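Local coordinates for unknown protein (PDB 1R75) that is of unknown function but belongs to the DUF1935 family and folds into two antiparallel beta sheets packed against each other, at residues A[43-48]-A[52-57]; A[103-106]-A[112-115]. All blocks are in the same frame, centred on the assembly; numbering follows the deposited sequence.

Interaction 1 (A[43-48]-A[52-57])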
loop_
_atom_site.group_PDB
_atom_site.type_symbol
_atom_site.label_atom_id
_atom_site.label_comp_id
_atom_site.label_asym_id
_atom_site.label_seq_id
_atom_site.Cartn_x
_atom_site.Cartn_y
_atom_site.Cartn_z
ATOM N N TYR A 43 4.550 5.149 1.636
ATOM C CA TYR A 43 5.658 4.664 0.786
ATOM C C TYR A 43 5.287 3.350 0.213
ATOM O O TYR A 43 4.820 2.495 0.979
ATOM C CB TYR A 43 6.917 4.482 1.618
ATOM C CG TYR A 43 7.419 5.825 2.114
ATOM C CD1 TYR A 43 8.354 6.548 1.376
ATOM C CD2 TYR A 43 6.874 6.401 3.230
ATOM C CE1 TYR A 43 8.801 7.815 1.814
ATOM C CE2 TYR A 43 7.285 7.641 3.668
ATOM C CZ TYR A 43 8.277 8.325 2.966
ATOM O OH TYR A 43 8.632 9.586 3.366
ATOM N N ARG A 44 5.520 3.167 -1.076
ATOM C CA ARG A 44 5.494 1.877 -1.730
ATOM C C ARG A 44 6.865 1.250 -1.664
ATOM O O ARG A 44 7.831 1.903 -2.039
ATOM C CB ARG A 44 5.036 2.038 -3.153
ATOM C CG ARG A 44 5.051 0.821 -3.985
ATOM C CD ARG A 44 4.310 1.036 -5.312
ATOM N NE ARG A 44 5.009 1.991 -6.181
ATOM C CZ ARG A 44 5.899 1.686 -7.043
ATOM N NH1 ARG A 44 6.278 0.422 -7.198
ATOM N NH2 ARG A 44 6.420 2.676 -7.802
ATOM N N ILE A 45 6.959 0.024 -1.154
ATOM C CA ILE A 45 8.245 -0.685 -0.992
ATOM C C ILE A 45 8.157 -1.797 -1.994
ATOM O O ILE A 45 7.293 -2.691 -1.859
ATOM C CB ILE A 45 8.390 -1.275 0.408
ATOM C CG1 ILE A 45 8.232 -0.140 1.439
ATOM C CG2 ILE A 45 9.762 -1.998 0.541
ATOM C CD1 ILE A 45 7.624 -0.615 2.686
ATOM N N ALA A 46 9.004 -1.779 -3.007
ATOM C CA ALA A 46 8.991 -2.793 -4.024
ATOM C C ALA A 46 10.174 -3.703 -3.826
ATOM O O ALA A 46 11.250 -3.256 -3.454
ATOM C CB ALA A 46 9.010 -2.156 -5.406
ATOM N N ASP A 47 9.972 -4.996 -3.967
ATOM C CA ASP A 47 11.084 -5.930 -3.831
ATOM C C ASP A 47 11.176 -6.730 -5.138
ATOM O O ASP A 47 10.285 -7.529 -5.459
ATOM C CB ASP A 47 10.914 -6.792 -2.580
ATOM C CG ASP A 47 12.102 -7.738 -2.343
ATOM O OD1 ASP A 47 12.591 -8.346 -3.342
ATOM O OD2 ASP A 47 12.624 -7.929 -1.200
ATOM N N THR A 48 12.218 -6.455 -5.957
ATOM C CA THR A 48 12.293 -7.100 -7.266
ATOM C C THR A 48 12.617 -8.598 -7.185
ATOM O O THR A 48 12.102 -9.372 -7.987
ATOM C CB THR A 48 13.340 -6.448 -8.208
ATOM O OG1 THR A 48 14.630 -6.750 -7.712
ATOM C CG2 THR A 48 13.295 -4.956 -8.205
ATOM N N ARG A 52 7.339 -8.409 -5.161
ATOM C CA ARG A 52 6.370 -8.084 -4.115
ATOM C C ARG A 52 6.331 -6.605 -3.846
ATOM O O ARG A 52 7.370 -5.908 -3.819
ATOM C CB ARG A 52 6.869 -8.783 -2.899
ATOM C CG ARG A 52 6.086 -8.761 -1.713
ATOM C CD ARG A 52 6.693 -9.873 -0.730
ATOM N NE ARG A 52 7.955 -9.449 -0.097
ATOM C CZ ARG A 52 8.857 -10.278 0.422
ATOM N NH1 ARG A 52 8.668 -11.632 0.420
ATOM N NH2 ARG A 52 9.924 -9.779 0.982
ATOM N N TRP A 53 5.130 -6.116 -3.569
ATOM C CA TRP A 53 4.939 -4.757 -3.097
ATOM C C TRP A 53 4.302 -4.732 -1.729
ATOM O O TRP A 53 3.406 -5.564 -1.438
ATOM C CB TRP A 53 3.979 -4.051 -3.976
ATOM C CG TRP A 53 4.376 -3.665 -5.317
ATOM C CD1 TRP A 53 5.490 -3.989 -6.023
ATOM C CD2 TRP A 53 3.583 -2.820 -6.171
ATOM N NE1 TRP A 53 5.441 -3.410 -7.294
ATOM C CE2 TRP A 53 4.259 -2.711 -7.412
ATOM C CE3 TRP A 53 2.350 -2.182 -6.019
ATOM C CZ2 TRP A 53 3.732 -1.933 -8.480
ATOM C CZ3 TRP A 53 1.856 -1.364 -7.089
ATOM C CH2 TRP A 53 2.512 -1.301 -8.272
ATOM N N ALA A 54 4.721 -3.769 -0.960
ATOM C CA ALA A 54 4.181 -3.425 0.305
ATOM C C ALA A 54 4.049 -1.909 0.436
ATOM O O ALA A 54 4.663 -1.176 -0.317
ATOM C CB ALA A 54 5.056 -3.952 1.394
ATOM N N PHE A 55 3.194 -1.476 1.364
ATOM C CA PHE A 55 3.028 -0.069 1.718
ATOM C C PHE A 55 3.381 0.147 3.177
ATOM O O PHE A 55 3.066 -0.680 4.068
ATOM C CB PHE A 55 1.568 0.356 1.487
ATOM C CG PHE A 55 1.214 0.450 0.075
ATOM C CD1 PHE A 55 1.773 1.423 -0.730
ATOM C CD2 PHE A 55 0.298 -0.440 -0.476
ATOM C CE1 PHE A 55 1.375 1.520 -2.132
ATOM C CE2 PHE A 55 -0.094 -0.346 -1.809
ATOM C CZ PHE A 55 0.499 0.620 -2.652
ATOM N N TYR A 56 4.049 1.253 3.424
ATOM C CA TYR A 56 4.396 1.689 4.765
ATOM C C TYR A 56 3.803 3.086 4.987
ATOM O O TYR A 56 3.934 3.950 4.122
ATOM C CB TYR A 56 5.936 1.654 4.969
ATOM C CG TYR A 56 6.360 2.378 6.209
ATOM C CD1 TYR A 56 6.040 1.867 7.469
ATOM C CD2 TYR A 56 7.031 3.580 6.142
ATOM C CE1 TYR A 56 6.349 2.565 8.626
ATOM C CE2 TYR A 56 7.349 4.293 7.292
ATOM C CZ TYR A 56 7.045 3.762 8.509
ATOM O OH TYR A 56 7.338 4.426 9.640
ATOM N N ASN A 57 3.129 3.275 6.108
ATOM C CA ASN A 57 2.497 4.521 6.483
ATOM C C ASN A 57 3.403 5.126 7.604
ATOM O O ASN A 57 3.496 4.566 8.702
ATOM C CB ASN A 57 1.066 4.210 6.901
ATOM C CG ASN A 57 0.321 5.442 7.504
ATOM O OD1 ASN A 57 0.882 6.545 7.687
ATOM N ND2 ASN A 57 -0.930 5.231 7.815
HETATM O O HOH W 1 8.124 -5.382 -0.896
HETATM O O HOH W 2 11.267 -7.020 0.731
#
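Arg44 lies across the indole of Trp53, a diagonal partner on the neighbouring strand, on the face that also carries Ala46 and Phe55. The aliphatic part of the arginine makes the first bump: CD sits 3.9 Å from the centroid of the six-membered ring of Trp53, a CH-pi contact over the face. A bend at chi3 (67°) then carries the guanidinium on across the same ring, from the CE3 side to CE2 and CZ2, with CZ 4.7 Å from that centroid and NH1 above the plane toward the rim. The two planes are 46° apart, so this cation-pi contact is inclined rather than a flat stack. Ala46 fills the hollow at the pyrrole side of the indole, CB 4.0 Å from CD1 of Trp53, while CB of Arg44 leans on CE1 of the Phe55 ring.

On the face with Tyr43, Ile45 and Asp47, Ile45 stands opposite the small Ala54, and its CD1 reaches past that pair to CB of Tyr56, 3.6 Å away. Tyr43 and Tyr56 run side by side, their CD2 atoms 4.1 Å apart, and Phe22 meets both rings edge-to-face. Nearer the turn, OD2 of Asp47 and NH2 of Arg52 form a long salt bridge of charges alone, while OD1 of Asp47 takes the N-H of Ala50.

Backbone bonds join Tyr43 with Tyr56, Ile45 with Ala54 and Asp47 with Arg52, each pair in both directions; that from Ile45 N to Ala54 O, 2.7 Å, is almost straight at 177°. A water donates to O of Ile45 and O of Arg52. Antiparallel strands joined by a short turn in this way form a beta hairpin, here two adjacent strands of the five-stranded sheet.

Interaction 2 (A[103-106]-A[112-115])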
loop_
_atom_site.group_PDB
_atom_site.type_symbol
_atom_site.label_atom_id
_atom_site.label_comp_id
_atom_site.label_asym_id
_atom_site.label_seq_id
_atom_site.Cartn_x
_atom_site.Cartn_y
_atom_site.Cartn_z
ATOM N N CYS A 103 -7.054 -3.970 -6.423
ATOM C CA CYS A 103 -6.540 -4.390 -5.127
ATOM C C CYS A 103 -6.452 -3.270 -4.156
ATOM O O CYS A 103 -6.070 -2.148 -4.492
ATOM C CB CYS A 103 -5.155 -4.976 -5.225
ATOM S SG CYS A 103 -4.945 -6.392 -6.284
ATOM N N GLU A 104 -6.885 -3.524 -2.922
ATOM C CA GLU A 104 -7.021 -2.445 -1.982
ATOM C C GLU A 104 -6.693 -2.910 -0.584
ATOM O O GLU A 104 -6.974 -4.103 -0.238
ATOM C CB GLU A 104 -8.402 -1.860 -2.049
ATOM C CG GLU A 104 -9.480 -2.685 -1.521
ATOM C CD GLU A 104 -10.897 -2.031 -1.730
ATOM O OE1 GLU A 104 -11.039 -0.778 -1.768
ATOM O OE2 GLU A 104 -11.890 -2.796 -1.822
ATOM N N VAL A 105 -6.162 -1.994 0.234
ATOM C CA VAL A 105 -5.789 -2.316 1.601
ATOM C C VAL A 105 -5.866 -1.009 2.410
ATOM O O VAL A 105 -5.715 0.096 1.879
ATOM C CB VAL A 105 -4.353 -2.992 1.685
ATOM C CG1 VAL A 105 -3.258 -1.986 1.413
ATOM C CG2 VAL A 105 -4.176 -3.801 2.983
ATOM N N ASP A 106 -6.113 -1.151 3.698
ATOM C CA ASP A 106 -5.909 -0.031 4.627
ATOM C C ASP A 106 -4.616 -0.155 5.400
ATOM O O ASP A 106 -4.284 -1.226 5.809
ATOM C CB ASP A 106 -7.078 -0.004 5.610
ATOM C CG ASP A 106 -8.391 0.190 4.917
ATOM O OD1 ASP A 106 -8.470 1.019 3.971
ATOM O OD2 ASP A 106 -9.427 -0.459 5.228
ATOM N N THR A 112 3.324 -1.551 8.222
ATOM C CA THR A 112 3.627 -2.089 6.883
ATOM C C THR A 112 2.534 -3.112 6.477
ATOM O O THR A 112 2.236 -4.015 7.272
ATOM C CB THR A 112 5.002 -2.783 6.877
ATOM O OG1 THR A 112 6.040 -1.860 7.266
ATOM C CG2 THR A 112 5.494 -3.142 5.473
ATOM N N GLN A 113 1.876 -2.935 5.333
ATOM C CA GLN A 113 0.950 -3.894 4.758
ATOM C C GLN A 113 1.562 -4.487 3.492
ATOM O O GLN A 113 1.792 -3.758 2.525
ATOM C CB GLN A 113 -0.438 -3.233 4.500
ATOM C CG GLN A 113 -1.179 -2.983 5.765
ATOM C CD GLN A 113 -1.949 -4.262 6.221
ATOM O OE1 GLN A 113 -1.498 -5.375 6.014
ATOM N NE2 GLN A 113 -3.109 -4.083 6.762
ATOM N N MET A 114 1.723 -5.828 3.435
ATOM C CA MET A 114 1.946 -6.540 2.160
ATOM C C MET A 114 0.703 -6.317 1.260
ATOM O O MET A 114 -0.427 -6.300 1.716
ATOM C CB MET A 114 2.134 -8.051 2.444
ATOM C CG MET A 114 3.370 -8.310 3.245
ATOM S SD MET A 114 4.876 -7.835 2.222
ATOM C CE MET A 114 5.363 -7.099 3.464
ATOM N N PHE A 115 0.961 -6.093 -0.017
ATOM C CA PHE A 115 -0.042 -5.731 -0.951
ATOM C C PHE A 115 -0.251 -6.754 -2.028
ATOM O O PHE A 115 -1.361 -7.423 -2.117
ATOM C CB PHE A 115 0.336 -4.355 -1.479
ATOM C CG PHE A 115 -0.747 -3.718 -2.319
ATOM C CD1 PHE A 115 -2.015 -3.591 -1.822
ATOM C CD2 PHE A 115 -0.468 -3.218 -3.636
ATOM C CE1 PHE A 115 -3.026 -2.966 -2.584
ATOM C CE2 PHE A 115 -1.499 -2.673 -4.397
ATOM C CZ PHE A 115 -2.759 -2.523 -3.841
#
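The interface between the two antiparallel sheets of this all-beta domain is bridged where Phe115 of one sheet reaches Cys103 and Val105 of the other. The axes of the two short strand segments approach to 8.3 Å, too far for backbone pairing, and side chains span the distance. With CG set anti to the backbone N (chi1 -171°), the Phe115 ring extends toward strand 100-107 and presents its far end there: CZ comes 3.7 Å from CB of Cys103, and O of Cys103 lies at the ring edge, near its plane, 3.4 Å from CZ. CG1 of Val105 packs obliquely against the same ring, 3.8 Å from CD1.

The two methyls of Val105 divide the work, for CG2 turns to Gln113 and touches its amide end, 3.9 Å from NE2. Gln113 bends at chi2 (-84°), bringing its amide to the backbone of Asp106. There NE2 donates to O of Asp106 at 3.2 Å, nearly in line with the C=O bond, although the N-H...O angle is only 143° and the acceptor is tilted from the amide plane of Gln113. One polar link thus flanks the apolar cluster.

Strand 62-71 borders 103-106 within its sheet, and its Val66 and Val68 touch Val105 and Phe115 respectively. On the other sheet, strand 52-57 pairs with 112-115 and sends Phe55 edge-to-face against Phe115.

In the fold
Interaction 1 builds the hairpin of one sheet, and interaction 2 ties that sheet to the other; they lie about 9 Å apart, centre to centre. They meet along strands 52-57 and 112-117, which are neighbours in the five-stranded sheet: O of Phe55 lies 2.8 Å from N of Gln113 and O of Trp53 lies 2.9 Å from N of Phe115, both probable hydrogen bonds. Packing joins them too, CB of Ala54 coming 3.5 Å from O of Gln113. The hairpin face bearing Trp53 and Phe55 continues into the aromatic packing between the sheets. The function is unknown; both contacts are largely buried, their centres about 7 Å and 4 Å from the centre of the chain, as expected of the domain core.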